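Local coordinates for protein intimin (Escherichia coli, PDB 1F00) that acts in cell adhesion, probably attaching enteropathogenic bacteria to host cells by binding the receptor Tir through its C-terminal lectin-like domain, at residues Ser51-Lys54 against Tyr60-Val63; Thr95-Asp100 against Gly134-Arg139; Asn197-Thr202 against Ala276-Val281; Leu185-Met190 against Lys204-Lys209. All blocks are in the same frame, centred on the assembly; numbering follows the deposited sequence.

Interaction 1: residues Ser51-Lys54 against Tyr60-Val63; sequences STEK and YAKV
E53 leaves its strand with CG anti to the backbone N (chi1 -165°) and then bends at CD (chi2 75°), a course that lays the chain across the backbone of K62 and brings its carboxylate there. On the way its CB passes V63 CG1 at 4.2 Å and its CG lies 4.3 Å from A61 CB. CG1 is the methyl that V63 offers to E53 CB. A61 and V63 both direct CB at strand 52-54; the small methyl of A61 and the compact branch of V63 suit this buried side, whereas a long acidic chain suits the partly exposed margin, where its carboxylate can meet water.

The strands run antiparallel at 148°, their axes 6.4 Å apart at closest, yet no direct hydrogen bond joins them. Water fills that role: it donates to E53 OE1 at 2.8 Å and accepts from K62 N at 3.1 Å, so the water satisfies K62 N and in turn is held by the carboxylate. The same oxygen, E53 OE1, also sits 3.4 Å from K62 O, and with both atoms acceptors this is mere proximity, which may slightly raise the glutamate's pKa.

Each strand finds its regular partner elsewhere: E53 bonds by backbone to V39, and A61 and V63 to V25 and Y23. V63 also packs on F41. The contact therefore bridges strands assigned to different sheets, with apolar groups turned inward and a water-mediated polar link at the solvent side, in the β-sandwich of a bacterial immunoglobulin-like domain.

Interaction 2: residues Thr95-Asp100 against Gly134-Arg139; sequences TTLTID and GKYTWR
Y136 meets L97 with CD1 and CE1 of its ring. Its CB, 6.0 Å from L97 CD1, is still clear of the opposing segment. From it CG is set anti to the carbonyl carbon (chi1 -45°), which carries the ring over towards the other sheet. The first atom to touch is Y136 CD1, 4.0 Å from L97 CD1; the next, Y136 CE1, comes to 3.5 Å from that same methyl, and the approach is oblique to the ring. Over the centre of one face lies a backbone oxygen, G134 O, 3.7 Å above the plane. At the tip the hydroxyl is hydrogen-bonded to G131 O, so tyrosine suits a place where the ring is packed while its end needs a polar partner.

This is packing between the two sheets of an immunoglobulin-like β-sandwich: strand 98-99 pairs with 124-130, whereas 136-140 pairs with 163-169. No hydrogen bond joins the two segments; side chains alone meet here, and the branched ends of leucine and isoleucine lie against the flat aromatic groups.

Two residues further on in each segment, I99 and W138 arrive from opposite directions. The isoleucine chain is extended at chi2 (175°), bringing I99 CD1 to 3.9 Å from W138 CZ3, again obliquely. The indole is broad enough to reach L127 and A129 of the facing sheet as well, while I99 packs on A175 and Y177 of strand 173-179.

Interaction 3: residues Asn197-Thr202 against Ala276-Val281; sequences NDAVNT and AYATCV
Helix 196-205 rests on strand 276-281 closely enough that the CA atoms of A199 and A278 are only 4.7 Å apart. Alanine on both sides makes this possible, since neither residue has anything beyond CB to hold the backbones apart. The two methyls face one another, A199 CB to A278 CB at 3.7 Å, and each also reaches the other's main chain: A278 CB lies 3.8 Å from A199 CA, and A199 CB 4.1 Å from A278 CA. One helical turn further on, T202 also turns towards the strand and places its CB 4.4 Å from A278 CB, so the strand methyl is met by residues three apart on the same helix face.

In the C-type lectin-like domain the helix lies over strand 276-281, the last strand of the chain, which pairs antiparallel with strand 184-190. V194 packs against A199 and A278 alike, and W242 and L210 add further apolar cover to A199.

Threonine suits the border of this buried patch because its two branches serve different needs. With OG1 anti to the carbonyl carbon (chi1 -64°), the hydroxyl is turned back along the helix, where T202 OG1 stands 2.9 Å from D198 O; that carbonyl also accepts the ordinary helical bond from T202 N. The methyl branch is left on the apolar side, and T202 touches N189 of strand 184-190.

Interaction 4: residues Leu185-Met190 against Lys204-Lys209; sequences LIVPNM and KNFGGK
At the C-terminal end of helix 196-205, where a Schellman motif closes the helix, F206 sends its ring against N189 and V187 of strand 184-190. G207 takes a positive phi of 72° that suits a residue without a side chain, and G207 N bonds back to K204 O at 3.0 Å, ending the last turn just after F206. The phenylalanine CG lies anti to the carbonyl carbon (chi1 -84°), a setting that directs the ring at the strand.

The N189 and F206 side chains run antiparallel alongside one another, with the amide and ring planes 80° apart. The oxygen does the touching: N189 OD1 lies 3.5 Å from F206 CZ and 3.6 Å from F206 CE2, approaching obliquely. N189 ND2 is hydrogen-bonded to A278 O on the adjacent strand, consistent with an amide rotation that leaves OD1 against the ring. Asparagine suits the spot by serving both tasks.

Two residues back on the strand, V187 turns the same way, and its CG1 lies 4.5 Å from F206 CE2. Phenylalanine suits its place because its flat ring can meet this methyl while its slightly positive C-H groups probably favour the amide oxygen. F206 also meets C280 of strand 276-281. A helix C-terminus whose aromatic residue packs on the neighbouring strand, as here, is part of the C-type lectin-like fold of intimin.

Interactions 1 and 2 come in series before the interleaved pair 3 and 4. Interaction 1 lies in the first immunoglobulin-like domain of this fragment, interaction 2 in the next, their centres 35 Å apart, and interactions 3 and 4 in the lectin-like domain. The centres of interactions 1 and 3 are about 75 Å apart, on opposite sides of the chain's centre. Interactions 3 and 4 form a single neighbourhood: centres 7 Å apart, both using helix 196-205 against adjacent strands 184-190 and 276-281, with C280 O probably hydrogen-bonded to V187 N. The β-sandwiches thus stand in line like a rod, consistent with holding the lectin-like domain away from the bacterial surface.

Interaction 1: residues Ser51-Lys54 against Tyr60-Val63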
loop_
_atom_site.group_PDB
_atom_site.type_symbol
_atom_site.label_atom_id
_atom_site.label_comp_id
_atom_site.label_asym_id
_atom_site.label_seq_id
_atom_site.Cartn_x
_atom_site.Cartn_y
_atom_site.Cartn_z
ATOM N N SER A 51 -26.450 -16.691 -24.363
ATOM C CA SER A 51 -25.833 -16.869 -25.673
ATOM C C SER A 51 -26.715 -16.294 -26.780
ATOM O O SER A 51 -26.241 -16.008 -27.878
ATOM C CB SER A 51 -25.567 -18.352 -25.940
ATOM O OG SER A 51 -26.778 -19.082 -25.976
ATOM N N THR A 52 -28.002 -16.130 -26.491
ATOM C CA THR A 52 -28.932 -15.584 -27.475
ATOM C C THR A 52 -29.805 -14.509 -26.853
ATOM O O THR A 52 -30.124 -14.564 -25.667
ATOM C CB THR A 52 -29.840 -16.679 -28.064
ATOM O OG1 THR A 52 -30.613 -17.274 -27.016
ATOM C CG2 THR A 52 -29.005 -17.746 -28.747
ATOM N N GLU A 53 -30.193 -13.533 -27.665
ATOM C CA GLU A 53 -31.019 -12.429 -27.198
ATOM C C GLU A 53 -31.840 -11.884 -28.368
ATOM O O GLU A 53 -31.413 -11.966 -29.520
ATOM C CB GLU A 53 -30.117 -11.327 -26.638
ATOM C CG GLU A 53 -30.820 -10.276 -25.801
ATOM C CD GLU A 53 -31.190 -10.773 -24.416
ATOM O OE1 GLU A 53 -31.571 -9.936 -23.574
ATOM O OE2 GLU A 53 -31.103 -11.996 -24.165
ATOM N N LYS A 54 -33.014 -11.334 -28.073
ATOM C CA LYS A 54 -33.883 -10.771 -29.108
ATOM C C LYS A 54 -33.861 -9.246 -29.016
ATOM O O LYS A 54 -33.933 -8.686 -27.923
ATOM C CB LYS A 54 -35.322 -11.267 -28.923
ATOM C CG LYS A 54 -35.473 -12.782 -28.842
ATOM C CD LYS A 54 -35.167 -13.459 -30.165
ATOM C CE LYS A 54 -35.254 -14.980 -30.046
ATOM N NZ LYS A 54 -36.596 -15.440 -29.581
ATOM N N TYR A 60 -32.377 -2.948 -30.569
ATOM C CA TYR A 60 -31.275 -3.200 -29.646
ATOM C C TYR A 60 -31.340 -4.542 -28.926
ATOM O O TYR A 60 -32.416 -5.036 -28.599
ATOM C CB TYR A 60 -31.186 -2.083 -28.605
ATOM C CG TYR A 60 -30.797 -0.734 -29.163
ATOM C CD1 TYR A 60 -31.762 0.228 -29.453
ATOM C CD2 TYR A 60 -29.458 -0.413 -29.391
ATOM C CE1 TYR A 60 -31.402 1.480 -29.951
ATOM C CE2 TYR A 60 -29.090 0.832 -29.891
ATOM C CZ TYR A 60 -30.065 1.774 -30.166
ATOM O OH TYR A 60 -29.703 3.007 -30.657
ATOM N N ALA A 61 -30.168 -5.125 -28.688
ATOM C CA ALA A 61 -30.034 -6.401 -27.990
ATOM C C ALA A 61 -28.855 -6.233 -27.037
ATOM O O ALA A 61 -27.852 -5.606 -27.385
ATOM C CB ALA A 61 -29.760 -7.521 -28.977
ATOM N N LYS A 62 -28.963 -6.802 -25.844
ATOM C CA LYS A 62 -27.910 -6.643 -24.851
ATOM C C LYS A 62 -27.577 -7.903 -24.060
ATOM O O LYS A 62 -28.446 -8.728 -23.793
ATOM C CB LYS A 62 -28.324 -5.521 -23.898
ATOM C CG LYS A 62 -27.551 -5.428 -22.603
ATOM C CD LYS A 62 -28.181 -4.392 -21.672
ATOM C CE LYS A 62 -27.998 -2.962 -22.181
ATOM N NZ LYS A 62 -28.636 -2.704 -23.504
ATOM N N VAL A 63 -26.304 -8.037 -23.695
ATOM C CA VAL A 63 -25.816 -9.169 -22.907
ATOM C C VAL A 63 -24.630 -8.696 -22.063
ATOM O O VAL A 63 -24.005 -7.685 -22.381
ATOM C CB VAL A 63 -25.352 -10.335 -23.801
ATOM C CG1 VAL A 63 -26.521 -10.865 -24.616
ATOM C CG2 VAL A 63 -24.222 -9.874 -24.712
HETATM O O HOH W 1 -31.760 -7.457 -24.817
#

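Interaction 2: residues Thr95-Asp100 against Gly134-Arg139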
loop_
_atom_site.group_PDB
_atom_site.type_symbol
_atom_site.label_atom_id
_atom_site.label_comp_id
_atom_site.label_asym_id
_atom_site.label_seq_id
_atom_site.Cartn_x
_atom_site.Cartn_y
_atom_site.Cartn_z
ATOM N N THR A 95 -7.001 -9.120 -12.561
ATOM C CA THR A 95 -7.080 -9.692 -11.227
ATOM C C THR A 95 -7.402 -8.582 -10.229
ATOM O O THR A 95 -7.130 -7.411 -10.486
ATOM C CB THR A 95 -5.739 -10.340 -10.833
ATOM O OG1 THR A 95 -5.558 -11.549 -11.584
ATOM C CG2 THR A 95 -5.699 -10.648 -9.349
ATOM N N THR A 96 -7.990 -8.965 -9.101
ATOM C CA THR A 96 -8.340 -8.030 -8.036
ATOM C C THR A 96 -7.086 -7.341 -7.495
ATOM O O THR A 96 -6.107 -8.007 -7.156
ATOM C CB THR A 96 -9.002 -8.767 -6.860
ATOM O OG1 THR A 96 -10.145 -9.488 -7.329
ATOM C CG2 THR A 96 -9.432 -7.777 -5.783
ATOM N N LEU A 97 -7.116 -6.012 -7.423
ATOM C CA LEU A 97 -5.988 -5.257 -6.896
ATOM C C LEU A 97 -5.937 -5.527 -5.395
ATOM O O LEU A 97 -6.950 -5.429 -4.699
ATOM C CB LEU A 97 -6.169 -3.758 -7.159
ATOM C CG LEU A 97 -4.975 -2.868 -6.791
ATOM C CD1 LEU A 97 -3.718 -3.357 -7.516
ATOM C CD2 LEU A 97 -5.285 -1.423 -7.159
ATOM N N THR A 98 -4.751 -5.854 -4.902
ATOM C CA THR A 98 -4.576 -6.187 -3.498
ATOM C C THR A 98 -3.239 -5.706 -2.945
ATOM O O THR A 98 -2.249 -5.620 -3.669
ATOM C CB THR A 98 -4.631 -7.726 -3.313
ATOM O OG1 THR A 98 -5.917 -8.211 -3.727
ATOM C CG2 THR A 98 -4.388 -8.108 -1.864
ATOM N N ILE A 99 -3.222 -5.388 -1.655
ATOM C CA ILE A 99 -1.986 -4.990 -1.002
ATOM C C ILE A 99 -1.597 -6.171 -0.114
ATOM O O ILE A 99 -2.378 -6.602 0.744
ATOM C CB ILE A 99 -2.162 -3.719 -0.141
ATOM C CG1 ILE A 99 -2.371 -2.508 -1.053
ATOM C CG2 ILE A 99 -0.923 -3.506 0.738
ATOM C CD1 ILE A 99 -2.684 -1.210 -0.311
ATOM N N ASP A 100 -0.400 -6.703 -0.349
ATOM C CA ASP A 100 0.127 -7.845 0.398
ATOM C C ASP A 100 0.455 -7.358 1.810
ATOM O O ASP A 100 1.618 -7.331 2.219
ATOM C CB ASP A 100 1.389 -8.359 -0.313
ATOM C CG ASP A 100 1.874 -9.694 0.220
ATOM O OD1 ASP A 100 2.954 -10.145 -0.231
ATOM O OD2 ASP A 100 1.186 -10.293 1.079
ATOM N N GLY A 134 -1.097 -3.952 -13.179
ATOM C CA GLY A 134 0.289 -3.842 -12.764
ATOM C C GLY A 134 0.916 -2.463 -12.709
ATOM O O GLY A 134 2.065 -2.342 -12.296
ATOM N N LYS A 135 0.188 -1.430 -13.130
ATOM C CA LYS A 135 0.710 -0.062 -13.105
ATOM C C LYS A 135 0.083 0.646 -11.898
ATOM O O LYS A 135 -1.086 1.029 -11.930
ATOM C CB LYS A 135 0.352 0.656 -14.407
ATOM C CG LYS A 135 0.938 2.049 -14.533
ATOM C CD LYS A 135 0.603 2.662 -15.889
ATOM C CE LYS A 135 1.125 4.087 -15.998
ATOM N NZ LYS A 135 0.822 4.688 -17.330
ATOM N N TYR A 136 0.878 0.823 -10.845
ATOM C CA TYR A 136 0.398 1.403 -9.593
ATOM C C TYR A 136 0.795 2.839 -9.248
ATOM O O TYR A 136 1.864 3.319 -9.626
ATOM C CB TYR A 136 0.836 0.501 -8.434
ATOM C CG TYR A 136 0.621 -0.977 -8.679
ATOM C CD1 TYR A 136 -0.611 -1.454 -9.116
ATOM C CD2 TYR A 136 1.648 -1.906 -8.457
ATOM C CE1 TYR A 136 -0.826 -2.809 -9.328
ATOM C CE2 TYR A 136 1.441 -3.270 -8.665
ATOM C CZ TYR A 136 0.197 -3.711 -9.103
ATOM O OH TYR A 136 -0.039 -5.051 -9.318
ATOM N N THR A 137 -0.081 3.507 -8.501
ATOM C CA THR A 137 0.143 4.871 -8.029
ATOM C C THR A 137 -0.307 4.863 -6.569
ATOM O O THR A 137 -1.442 4.485 -6.277
ATOM C CB THR A 137 -0.704 5.890 -8.807
ATOM O OG1 THR A 137 -0.387 5.807 -10.202
ATOM C CG2 THR A 137 -0.414 7.302 -8.317
ATOM N N TRP A 138 0.572 5.282 -5.662
ATOM C CA TRP A 138 0.256 5.276 -4.231
ATOM C C TRP A 138 -0.026 6.652 -3.626
ATOM O O TRP A 138 0.409 7.677 -4.141
ATOM C CB TRP A 138 1.403 4.632 -3.441
ATOM C CG TRP A 138 1.779 3.251 -3.891
ATOM C CD1 TRP A 138 2.487 2.909 -5.011
ATOM C CD2 TRP A 138 1.458 2.025 -3.228
ATOM N NE1 TRP A 138 2.628 1.540 -5.084
ATOM C CE2 TRP A 138 2.004 0.973 -4.002
ATOM C CE3 TRP A 138 0.756 1.711 -2.054
ATOM C CZ2 TRP A 138 1.873 -0.370 -3.638
ATOM C CZ3 TRP A 138 0.623 0.376 -1.692
ATOM C CH2 TRP A 138 1.179 -0.649 -2.482
ATOM N N ARG A 139 -0.752 6.662 -2.515
ATOM C CA ARG A 139 -1.057 7.910 -1.835
ATOM C C ARG A 139 -1.342 7.628 -0.373
ATOM O O ARG A 139 -1.643 6.496 0.006
ATOM C CB ARG A 139 -2.276 8.594 -2.466
ATOM C CG ARG A 139 -3.621 7.907 -2.189
ATOM C CD ARG A 139 -4.775 8.743 -2.747
ATOM N NE ARG A 139 -6.094 8.290 -2.302
ATOM C CZ ARG A 139 -6.796 7.311 -2.870
ATOM N NH1 ARG A 139 -6.311 6.657 -3.920
ATOM N NH2 ARG A 139 -8.003 7.007 -2.402
#

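Interaction 3: residues Asn197-Thr202 against Ala276-Val281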
loop_
_atom_site.group_PDB
_atom_site.type_symbol
_atom_site.label_atom_id
_atom_site.label_comp_id
_atom_site.label_asym_id
_atom_site.label_seq_id
_atom_site.Cartn_x
_atom_site.Cartn_y
_atom_site.Cartn_z
ATOM N N ASN A 197 21.522 15.079 31.657
ATOM C CA ASN A 197 20.492 16.016 32.099
ATOM C C ASN A 197 19.871 16.796 30.948
ATOM O O ASN A 197 18.662 17.043 30.945
ATOM C CB ASN A 197 21.042 16.983 33.151
ATOM C CG ASN A 197 21.178 16.334 34.517
ATOM O OD1 ASN A 197 20.316 15.557 34.936
ATOM N ND2 ASN A 197 22.254 16.661 35.227
ATOM N N ASP A 198 20.683 17.181 29.967
ATOM C CA ASP A 198 20.145 17.909 28.827
ATOM C C ASP A 198 19.245 16.997 28.007
ATOM O O ASP A 198 18.290 17.459 27.385
ATOM C CB ASP A 198 21.261 18.465 27.941
ATOM C CG ASP A 198 21.873 19.727 28.509
ATOM O OD1 ASP A 198 21.234 20.357 29.376
ATOM O OD2 ASP A 198 22.986 20.100 28.083
ATOM N N ALA A 199 19.546 15.701 28.010
ATOM C CA ALA A 199 18.744 14.739 27.261
ATOM C C ALA A 199 17.382 14.601 27.933
ATOM O O ALA A 199 16.352 14.527 27.267
ATOM C CB ALA A 199 19.445 13.395 27.218
ATOM N N VAL A 200 17.396 14.560 29.259
ATOM C CA VAL A 200 16.175 14.455 30.046
ATOM C C VAL A 200 15.245 15.628 29.727
ATOM O O VAL A 200 14.051 15.438 29.483
ATOM C CB VAL A 200 16.497 14.464 31.556
ATOM C CG1 VAL A 200 15.217 14.650 32.371
ATOM C CG2 VAL A 200 17.188 13.166 31.942
ATOM N N ASN A 201 15.793 16.839 29.725
ATOM C CA ASN A 201 14.993 18.026 29.438
ATOM C C ASN A 201 14.470 18.040 28.007
ATOM O O ASN A 201 13.317 18.397 27.768
ATOM C CB ASN A 201 15.802 19.296 29.708
ATOM C CG ASN A 201 16.129 19.473 31.178
ATOM O OD1 ASN A 201 15.340 19.093 32.049
ATOM N ND2 ASN A 201 17.289 20.065 31.464
ATOM N N THR A 202 15.317 17.655 27.059
ATOM C CA THR A 202 14.928 17.616 25.657
ATOM C C THR A 202 13.742 16.686 25.442
ATOM O O THR A 202 12.823 17.009 24.696
ATOM C CB THR A 202 16.097 17.152 24.781
ATOM O OG1 THR A 202 17.145 18.122 24.859
ATOM C CG2 THR A 202 15.663 16.989 23.328
ATOM N N ALA A 276 26.480 11.092 24.724
ATOM C CA ALA A 276 25.479 10.413 23.915
ATOM C C ALA A 276 24.426 11.346 23.352
ATOM O O ALA A 276 24.356 12.514 23.725
ATOM C CB ALA A 276 24.812 9.313 24.742
ATOM N N TYR A 277 23.616 10.814 22.439
ATOM C CA TYR A 277 22.542 11.575 21.821
ATOM C C TYR A 277 21.277 11.433 22.650
ATOM O O TYR A 277 21.120 10.463 23.391
ATOM C CB TYR A 277 22.266 11.064 20.408
ATOM C CG TYR A 277 23.385 11.340 19.447
ATOM C CD1 TYR A 277 24.344 10.369 19.159
ATOM C CD2 TYR A 277 23.514 12.595 18.849
ATOM C CE1 TYR A 277 25.406 10.642 18.296
ATOM C CE2 TYR A 277 24.574 12.881 17.991
ATOM C CZ TYR A 277 25.514 11.901 17.720
ATOM O OH TYR A 277 26.561 12.185 16.876
ATOM N N ALA A 278 20.385 12.411 22.530
ATOM C CA ALA A 278 19.132 12.361 23.246
ATOM C C ALA A 278 18.116 11.717 22.313
ATOM O O ALA A 278 17.778 12.272 21.262
ATOM C CB ALA A 278 18.677 13.765 23.636
ATOM N N THR A 279 17.671 10.520 22.675
ATOM C CA THR A 279 16.670 9.815 21.894
ATOM C C THR A 279 15.433 9.768 22.774
ATOM O O THR A 279 15.459 9.223 23.875
ATOM C CB THR A 279 17.125 8.385 21.514
ATOM O OG1 THR A 279 18.128 8.467 20.495
ATOM C CG2 THR A 279 15.950 7.570 20.976
ATOM N N CYS A 280 14.357 10.371 22.285
ATOM C CA CYS A 280 13.109 10.440 23.029
ATOM C C CYS A 280 12.098 9.373 22.613
ATOM O O CYS A 280 12.013 9.005 21.444
ATOM C CB CYS A 280 12.494 11.833 22.848
ATOM S SG CYS A 280 10.896 12.078 23.653
ATOM N N VAL A 281 11.339 8.883 23.591
ATOM C CA VAL A 281 10.303 7.887 23.348
ATOM C C VAL A 281 8.970 8.595 23.603
ATOM O O VAL A 281 8.706 9.041 24.720
ATOM C CB VAL A 281 10.428 6.693 24.311
ATOM C CG1 VAL A 281 9.353 5.650 23.987
ATOM C CG2 VAL A 281 11.820 6.072 24.199
#

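Interaction 4: residues Leu185-Met190 against Lys204-Lys209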
loop_
_atom_site.group_PDB
_atom_site.type_symbol
_atom_site.label_atom_id
_atom_site.label_comp_id
_atom_site.label_asym_id
_atom_site.label_seq_id
_atom_site.Cartn_x
_atom_site.Cartn_y
_atom_site.Cartn_z
ATOM N N LEU A 185 6.775 6.049 19.645
ATOM C CA LEU A 185 7.514 6.676 18.553
ATOM C C LEU A 185 8.904 7.001 19.109
ATOM O O LEU A 185 9.023 7.617 20.168
ATOM C CB LEU A 185 6.832 7.966 18.095
ATOM C CG LEU A 185 7.517 8.701 16.940
ATOM C CD1 LEU A 185 7.403 7.881 15.662
ATOM C CD2 LEU A 185 6.868 10.070 16.742
ATOM N N ILE A 186 9.943 6.594 18.384
ATOM C CA ILE A 186 11.330 6.797 18.803
ATOM C C ILE A 186 11.941 7.965 18.036
ATOM O O ILE A 186 12.048 7.925 16.813
ATOM C CB ILE A 186 12.155 5.509 18.546
ATOM C CG1 ILE A 186 11.396 4.289 19.085
ATOM C CG2 ILE A 186 13.517 5.620 19.201
ATOM C CD1 ILE A 186 11.063 4.373 20.572
ATOM N N VAL A 187 12.356 9.002 18.755
ATOM C CA VAL A 187 12.901 10.189 18.107
ATOM C C VAL A 187 14.338 10.551 18.486
ATOM O O VAL A 187 14.567 11.233 19.479
ATOM C CB VAL A 187 11.996 11.410 18.394
ATOM C CG1 VAL A 187 12.556 12.657 17.721
ATOM C CG2 VAL A 187 10.570 11.123 17.918
ATOM N N PRO A 188 15.322 10.090 17.696
ATOM C CA PRO A 188 16.730 10.397 17.976
ATOM C C PRO A 188 17.023 11.833 17.531
ATOM O O PRO A 188 16.612 12.244 16.441
ATOM C CB PRO A 188 17.497 9.391 17.110
ATOM C CG PRO A 188 16.500 8.299 16.833
ATOM C CD PRO A 188 15.214 9.062 16.649
ATOM N N ASN A 189 17.714 12.593 18.370
ATOM C CA ASN A 189 18.072 13.967 18.034
ATOM C C ASN A 189 19.562 13.927 17.658
ATOM O O ASN A 189 20.441 14.003 18.516
ATOM C CB ASN A 189 17.798 14.873 19.241
ATOM C CG ASN A 189 16.307 14.931 19.598
ATOM O OD1 ASN A 189 15.527 15.630 18.941
ATOM N ND2 ASN A 189 15.905 14.180 20.630
ATOM N N MET A 190 19.829 13.812 16.359
ATOM C CA MET A 190 21.190 13.677 15.840
ATOM C C MET A 190 22.072 14.911 15.621
ATOM O O MET A 190 23.218 14.769 15.189
ATOM C CB MET A 190 21.140 12.892 14.523
ATOM C CG MET A 190 20.408 11.563 14.619
ATOM S SD MET A 190 20.921 10.623 16.064
ATOM C CE MET A 190 22.707 10.433 15.748
ATOM N N LYS A 204 11.542 15.821 27.735
ATOM C CA LYS A 204 10.406 16.416 28.432
ATOM C C LYS A 204 9.767 17.511 27.585
ATOM O O LYS A 204 8.542 17.634 27.533
ATOM C CB LYS A 204 10.852 16.997 29.775
ATOM C CG LYS A 204 9.728 17.635 30.575
ATOM C CD LYS A 204 10.231 18.130 31.917
ATOM C CE LYS A 204 9.099 18.705 32.756
ATOM N NZ LYS A 204 9.548 19.021 34.141
ATOM N N ASN A 205 10.598 18.308 26.920
ATOM C CA ASN A 205 10.084 19.380 26.076
ATOM C C ASN A 205 9.386 18.825 24.840
ATOM O O ASN A 205 8.490 19.465 24.290
ATOM C CB ASN A 205 11.210 20.328 25.657
ATOM C CG ASN A 205 11.777 21.101 26.830
ATOM O OD1 ASN A 205 11.030 21.645 27.646
ATOM N ND2 ASN A 205 13.103 21.163 26.918
ATOM N N PHE A 206 9.801 17.637 24.407
ATOM C CA PHE A 206 9.197 16.988 23.246
ATOM C C PHE A 206 7.966 16.217 23.707
ATOM O O PHE A 206 7.325 15.520 22.921
ATOM C CB PHE A 206 10.188 16.021 22.587
ATOM C CG PHE A 206 11.141 16.678 21.621
ATOM C CD1 PHE A 206 11.929 17.759 22.013
ATOM C CD2 PHE A 206 11.265 16.197 20.320
ATOM C CE1 PHE A 206 12.829 18.350 21.122
ATOM C CE2 PHE A 206 12.160 16.778 19.422
ATOM C CZ PHE A 206 12.944 17.858 19.824
ATOM N N GLY A 207 7.649 16.350 24.991
ATOM C CA GLY A 207 6.497 15.666 25.552
ATOM C C GLY A 207 6.700 14.169 25.684
ATOM O O GLY A 207 5.731 13.416 25.780
ATOM N N GLY A 208 7.958 13.736 25.690
ATOM C CA GLY A 208 8.252 12.319 25.810
ATOM C C GLY A 208 9.135 12.036 27.012
ATOM O O GLY A 208 9.223 12.856 27.920
ATOM N N LYS A 209 9.795 10.879 27.009
ATOM C CA LYS A 209 10.677 10.484 28.109
ATOM C C LYS A 209 11.922 9.793 27.549
ATOM O O LYS A 209 11.947 9.408 26.384
ATOM C CB LYS A 209 9.949 9.504 29.038
ATOM C CG LYS A 209 8.590 9.988 29.541
ATOM C CD LYS A 209 7.928 8.952 30.438
ATOM C CE LYS A 209 6.533 9.399 30.872
ATOM N NZ LYS A 209 6.577 10.731 31.560
#